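Local coordinates for succinate-semialdehyde dehydrogenase (Streptococcus pyogenes MGAS1882, PDB 4OHT), which probably oxidises succinate semialdehyde to succinate with NADP as the hydride acceptor, as a member of the aldehyde dehydrogenase family, at residues H15-M20 / N183-Y188; S266-V271 / E367-S372. All blocks are in the same frame, centred on the assembly; numbering follows the deposited sequence.

Contact 1: H15-M20 / N183-Y188. With NAP (NADP nicotinamide-adenine-dinucleotide phosphate), chain C.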
# COMPACT_ATOMS: atom_id res chain seq x y z
N HIS A 15 11.44 30.88 -18.95
CA HIS A 15 11.88 29.74 -19.76
C HIS A 15 10.67 28.95 -20.26
O HIS A 15 9.62 28.92 -19.61
CB HIS A 15 12.76 28.76 -18.96
CG HIS A 15 13.72 29.40 -18.01
ND1 HIS A 15 13.34 29.89 -16.77
CD2 HIS A 15 15.06 29.58 -18.08
CE1 HIS A 15 14.40 30.35 -16.13
NE2 HIS A 15 15.46 30.17 -16.90
N THR A 16 10.82 28.31 -21.41
CA THR A 16 9.77 27.47 -21.96
C THR A 16 10.47 26.18 -22.38
O THR A 16 11.41 26.22 -23.17
CB THR A 16 9.07 28.11 -23.18
OG1 THR A 16 8.29 29.23 -22.76
CG2 THR A 16 8.14 27.10 -23.85
N PHE A 17 10.03 25.06 -21.83
CA PHE A 17 10.66 23.78 -22.14
C PHE A 17 9.88 22.94 -23.12
O PHE A 17 8.65 22.99 -23.16
CB PHE A 17 10.87 22.97 -20.85
CG PHE A 17 11.73 23.67 -19.83
CD1 PHE A 17 11.21 24.69 -19.04
CD2 PHE A 17 13.08 23.33 -19.68
CE1 PHE A 17 12.02 25.36 -18.11
CE2 PHE A 17 13.89 23.99 -18.75
CZ PHE A 17 13.36 25.00 -17.97
N ASP A 18 10.59 22.16 -23.93
CA ASP A 18 9.94 21.28 -24.90
C ASP A 18 9.58 19.96 -24.23
O ASP A 18 10.35 19.43 -23.42
CB ASP A 18 10.87 21.00 -26.09
CG ASP A 18 11.05 22.20 -26.99
OD1 ASP A 18 10.04 22.76 -27.46
OD2 ASP A 18 12.22 22.58 -27.24
N ASN A 19 8.42 19.43 -24.57
CA ASN A 19 7.98 18.17 -24.01
C ASN A 19 8.84 17.02 -24.51
O ASN A 19 9.45 17.09 -25.58
CB ASN A 19 6.51 17.91 -24.36
CG ASN A 19 5.57 18.61 -23.40
OD1 ASN A 19 5.71 19.80 -23.13
ND2 ASN A 19 4.59 17.86 -22.89
N MET A 20 8.89 15.95 -23.72
CA MET A 20 9.66 14.77 -24.06
C MET A 20 8.89 13.99 -25.13
O MET A 20 7.67 13.87 -25.04
CB MET A 20 9.87 13.90 -22.81
CG MET A 20 10.61 12.60 -23.05
SD MET A 20 10.95 11.72 -21.49
CE MET A 20 12.61 12.34 -21.12
N ASN A 183 13.94 13.47 -15.12
CA ASN A 183 12.78 14.34 -15.16
C ASN A 183 12.05 14.08 -16.48
O ASN A 183 12.69 13.87 -17.52
CB ASN A 183 13.19 15.80 -15.09
CG ASN A 183 12.01 16.73 -15.29
OD1 ASN A 183 11.05 16.69 -14.52
ND2 ASN A 183 12.07 17.56 -16.32
N LEU A 184 10.72 14.10 -16.44
CA LEU A 184 9.93 13.87 -17.64
C LEU A 184 8.98 15.04 -17.90
O LEU A 184 8.08 15.31 -17.09
CB LEU A 184 9.08 12.59 -17.48
CG LEU A 184 9.78 11.29 -17.07
CD1 LEU A 184 8.74 10.18 -16.93
CD2 LEU A 184 10.82 10.92 -18.11
N PHE A 185 9.20 15.74 -19.01
CA PHE A 185 8.32 16.85 -19.37
C PHE A 185 7.24 16.22 -20.25
O PHE A 185 7.21 16.43 -21.47
CB PHE A 185 9.09 17.91 -20.15
CG PHE A 185 9.96 18.79 -19.30
CD1 PHE A 185 9.49 19.29 -18.09
CD2 PHE A 185 11.24 19.15 -19.72
CE1 PHE A 185 10.28 20.13 -17.30
CE2 PHE A 185 12.04 19.99 -18.95
CZ PHE A 185 11.56 20.49 -17.74
N ILE A 186 6.35 15.45 -19.63
CA ILE A 186 5.31 14.76 -20.37
C ILE A 186 3.87 15.19 -20.06
O ILE A 186 3.60 15.89 -19.08
CB ILE A 186 5.42 13.23 -20.16
CG1 ILE A 186 5.29 12.89 -18.66
CG2 ILE A 186 6.78 12.73 -20.69
CD1 ILE A 186 5.40 11.39 -18.35
N SER A 187 2.96 14.75 -20.92
CA SER A 187 1.54 15.07 -20.79
C SER A 187 0.86 14.02 -19.91
O SER A 187 1.48 13.04 -19.51
CB SER A 187 0.89 15.04 -22.16
OG SER A 187 0.88 13.72 -22.66
N TYR A 188 -0.42 14.23 -19.63
CA TYR A 188 -1.18 13.29 -18.82
C TYR A 188 -1.29 11.94 -19.52
O TYR A 188 -1.24 10.90 -18.87
CB TYR A 188 -2.59 13.82 -18.52
CG TYR A 188 -2.64 15.03 -17.62
CD1 TYR A 188 -1.53 15.42 -16.85
CD2 TYR A 188 -3.81 15.80 -17.52
CE1 TYR A 188 -1.59 16.53 -16.01
CE2 TYR A 188 -3.87 16.91 -16.68
CZ TYR A 188 -2.76 17.27 -15.93
OH TYR A 188 -2.83 18.37 -15.11
PA NAP C . -2.10 18.75 -8.71
O1A NAP C . -2.79 17.43 -8.51
O2A NAP C . -2.94 19.63 -9.55
O5B NAP C . -0.69 18.46 -9.40
C5B NAP C . 0.26 17.64 -8.72
C4B NAP C . 0.99 16.86 -9.79
O4B NAP C . 0.09 15.91 -10.40
C3B NAP C . 1.41 17.80 -10.88
O3B NAP C . 2.66 17.35 -11.39
C2B NAP C . 0.34 17.66 -11.89
O2B NAP C . 0.81 17.99 -13.20
C1B NAP C . 0.05 16.20 -11.82
N9A NAP C . -1.21 15.85 -12.35
C8A NAP C . -2.41 16.34 -11.97
N7A NAP C . -3.40 15.71 -12.66
C5A NAP C . -2.83 14.76 -13.50
C6A NAP C . -3.31 13.73 -14.37
N6A NAP C . -4.64 13.56 -14.65
N1A NAP C . -2.41 12.89 -14.95
C2A NAP C . -1.12 13.03 -14.73
N3A NAP C . -0.62 13.99 -13.92
C4A NAP C . -1.42 14.86 -13.31
O3 NAP C . -1.82 19.48 -7.34
PN NAP C . -1.01 20.87 -7.27
O1N NAP C . -1.92 21.96 -7.77
O2N NAP C . 0.22 20.78 -8.14
O5D NAP C . -0.63 21.15 -5.83
P2B NAP C . 0.53 19.44 -13.87
O1X NAP C . 1.12 19.40 -15.26
O2X NAP C . -0.92 19.68 -13.97
O3X NAP C . 1.18 20.52 -13.07

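Contact 2: S266-V271 / E367-S372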
# COMPACT_ATOMS: atom_id res chain seq x y z
N SER A 266 -2.19 25.38 8.92
CA SER A 266 -3.21 25.38 9.97
C SER A 266 -4.44 26.11 9.45
O SER A 266 -4.74 27.23 9.87
CB SER A 266 -2.65 26.06 11.22
OG SER A 266 -1.50 25.36 11.67
N LYS A 267 -5.15 25.45 8.53
CA LYS A 267 -6.32 26.03 7.88
C LYS A 267 -7.57 26.25 8.72
O LYS A 267 -8.32 27.19 8.45
CB LYS A 267 -6.68 25.20 6.64
CG LYS A 267 -5.51 25.01 5.68
CD LYS A 267 -5.98 24.56 4.29
CE LYS A 267 -4.79 24.39 3.35
NZ LYS A 267 -4.00 23.17 3.63
N ARG A 268 -7.80 25.41 9.72
CA ARG A 268 -8.99 25.56 10.56
C ARG A 268 -8.65 25.79 12.03
O ARG A 268 -8.28 24.86 12.74
CB ARG A 268 -9.90 24.33 10.45
CG ARG A 268 -10.53 24.11 9.07
CD ARG A 268 -11.50 22.92 9.09
NE ARG A 268 -10.83 21.65 9.36
CZ ARG A 268 -11.37 20.66 10.07
NH1 ARG A 268 -12.59 20.78 10.58
NH2 ARG A 268 -10.67 19.55 10.29
N PHE A 269 -8.77 27.03 12.49
CA PHE A 269 -8.49 27.33 13.89
C PHE A 269 -9.77 27.04 14.69
O PHE A 269 -10.85 27.52 14.33
CB PHE A 269 -8.08 28.79 14.06
CG PHE A 269 -6.68 29.08 13.59
CD1 PHE A 269 -5.58 28.62 14.31
CD2 PHE A 269 -6.46 29.82 12.43
CE1 PHE A 269 -4.27 28.90 13.88
CE2 PHE A 269 -5.16 30.10 11.99
CZ PHE A 269 -4.07 29.64 12.72
N ILE A 270 -9.63 26.25 15.75
CA ILE A 270 -10.76 25.89 16.60
C ILE A 270 -10.55 26.44 18.00
O ILE A 270 -9.66 26.00 18.74
CB ILE A 270 -10.94 24.36 16.63
CG1 ILE A 270 -11.29 23.87 15.22
CG2 ILE A 270 -12.02 23.96 17.63
CD1 ILE A 270 -11.38 22.37 15.08
N VAL A 271 -11.38 27.42 18.38
CA VAL A 271 -11.25 28.06 19.67
C VAL A 271 -12.51 28.02 20.53
O VAL A 271 -13.63 27.96 20.02
CB VAL A 271 -10.83 29.54 19.50
CG1 VAL A 271 -9.56 29.62 18.66
CG2 VAL A 271 -11.94 30.31 18.81
N GLU A 367 -9.12 30.87 9.18
CA GLU A 367 -10.51 30.45 9.36
C GLU A 367 -10.72 30.16 10.84
O GLU A 367 -10.00 29.35 11.44
CB GLU A 367 -10.79 29.19 8.54
CG GLU A 367 -10.55 29.34 7.04
CD GLU A 367 -10.47 27.99 6.34
OE1 GLU A 367 -11.32 27.11 6.64
OE2 GLU A 367 -9.57 27.80 5.49
N ILE A 368 -11.71 30.82 11.45
CA ILE A 368 -11.97 30.62 12.87
C ILE A 368 -13.30 29.92 13.16
O ILE A 368 -14.36 30.40 12.77
CB ILE A 368 -11.95 31.96 13.61
CG1 ILE A 368 -10.65 32.71 13.30
CG2 ILE A 368 -12.08 31.73 15.12
CD1 ILE A 368 -10.56 34.10 13.92
N TYR A 369 -13.21 28.77 13.84
CA TYR A 369 -14.38 27.97 14.23
C TYR A 369 -14.55 28.08 15.74
O TYR A 369 -13.59 27.84 16.50
CB TYR A 369 -14.17 26.50 13.85
CG TYR A 369 -14.05 26.24 12.37
CD1 TYR A 369 -12.93 26.68 11.65
CD2 TYR A 369 -15.03 25.54 11.68
CE1 TYR A 369 -12.80 26.44 10.29
CE2 TYR A 369 -14.91 25.29 10.32
CZ TYR A 369 -13.80 25.74 9.63
OH TYR A 369 -13.67 25.47 8.29
N LYS A 370 -15.75 28.42 16.19
CA LYS A 370 -16.02 28.56 17.62
C LYS A 370 -16.72 27.34 18.22
O LYS A 370 -17.71 26.86 17.67
CB LYS A 370 -16.87 29.83 17.85
CG LYS A 370 -17.26 30.08 19.29
CD LYS A 370 -17.71 31.52 19.52
CE LYS A 370 -18.95 31.88 18.72
NZ LYS A 370 -20.16 31.16 19.19
N VAL A 371 -16.20 26.85 19.34
CA VAL A 371 -16.79 25.70 20.02
C VAL A 371 -16.97 26.01 21.50
O VAL A 371 -16.32 26.90 22.04
CB VAL A 371 -15.91 24.42 19.87
CG1 VAL A 371 -15.90 23.97 18.43
CG2 VAL A 371 -14.49 24.70 20.37
N SER A 372 -17.85 25.27 22.17
CA SER A 372 -18.12 25.53 23.58
C SER A 372 -17.47 24.51 24.52
O SER A 372 -17.48 24.69 25.73
CB SER A 372 -19.63 25.55 23.83
OG SER A 372 -20.17 24.25 23.69
O HOH W 1 -6.72 29.15 9.11

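Contact 1: H15-M20 / N183-Y188
At the outer edge of the Rossmann-like cofactor domain, the end of strand 12-17 and the loop after it touch the turn that leads from strand 181-183 into helix 188-195. F185 carries most of this contact. It is the centre of an inverse gamma turn, and its ring and its carbonyl both face segment 15-20. The ring lies between two partners. N183 ND2 sits 3.2 Å above the centre of one face. F17 CB covers the opposite face, 4.1 Å from the ring centroid, as a CH-pi contact. The two phenyl rings meet obliquely, with planes at 40° and F17 CD2 3.6 Å from F185 CE2. F17 CG stands beside its own backbone N (chi1 -59°), which lays one face of the F17 ring against F185 CZ.

One hydrogen bond joins the backbones: M20 N donates to F185 O at 2.8 Å, from above the carbonyl plane. N19 CA makes a CA-H...O contact with F185 O, at 3.2 Å. M20 then runs inward. Its CG is anti to the backbone N (chi1 177°), and the chain bends at chi3. M20 SD rests 3.5 Å from L184 CD2, and M20 CB lies against I186 CG2. L25 and V28 of helix 22-41 line the same apolar patch.

Beyond this point the second segment reaches the cofactor. The Y188 ring lies face-on to the adenine of NADP, whose C6A is 3.4 Å above the ring centre. Y188 OH donates to the 2'-phosphate oxygen O2X at 2.6 Å. K155 and S208 also bind the cofactor. The 2'-phosphate is absent from NAD, so the Y188 bond is consistent with recognition of NADP.

Contact 2: S266-V271 / E367-S372
R268 and Y369 meet across two neighbouring parallel strands. The aliphatic part of R268 crosses the tyrosine at a slant: CG is 3.5 Å from Y369 CE1, and CD is 3.4 Å from Y369 OH. The guanidinium plane stands at 90° to the ring. Its CZ is far from the ring centroid, so any cation-pi attraction is weak at most. The arginine chain bends at chi3 (-64°), and its head binds the carbonyl oxygens of D233, V380 and A381.

E367 stretches its side chain past the backbone of K267, with OE1 at the edge of the Y369 ring, in its plane. A water accepts from E367 N and lies 2.9 Å from S266 O, with a weak bond to K267 O. It has more acceptors in reach than protons. K267 turns its amine elsewhere, to a salt bridge with E360.

The backbones pair as parallel strands. F269 N donates to E367 O, and F269 O accepts from Y369 N at 2.7 Å. V271 N donates to Y369 O, and V271 O accepts from V371 N. This is the normal alternating pattern, with F269 beside I368, I270 beside Y369 and V271 beside K370.

I270 shares a face of the sheet with Y369, and its CG2 packs 3.8 Å from V371 CG2. V271 and I368 lie on the other face, with their CG2 methyls 4.0 Å apart. On that face the F269 ring meets F236 edge-to-face and also contacts F279.

Strand 235-238 pairs with the far side of strand 268-272, and strand 345-348 with the far side of strand 365-371. Helix 374-382 covers the face of I270 and V371, and helix 273-287 covers that of V271 and I368.

Overall arrangement
Contacts 1 and 2 lie on opposite sides of the centre of the chain. Their centres are 41 Å apart and their nearest atoms about 19 Å apart, so they do not touch. They follow one another along the chain, and they belong to different sheets. Contact 1 borders the cofactor sheet at its outermost strand, 181-183. Contact 2 lies inside the seven-stranded mixed sheet, which in this family belongs to the catalytic domain. NADP lies between the two regions. Contact 1 touches it directly at the adenine end, through Y188. Contact 2 does not touch it. There the side chain of K267 is about 10 Å from the bound NADP.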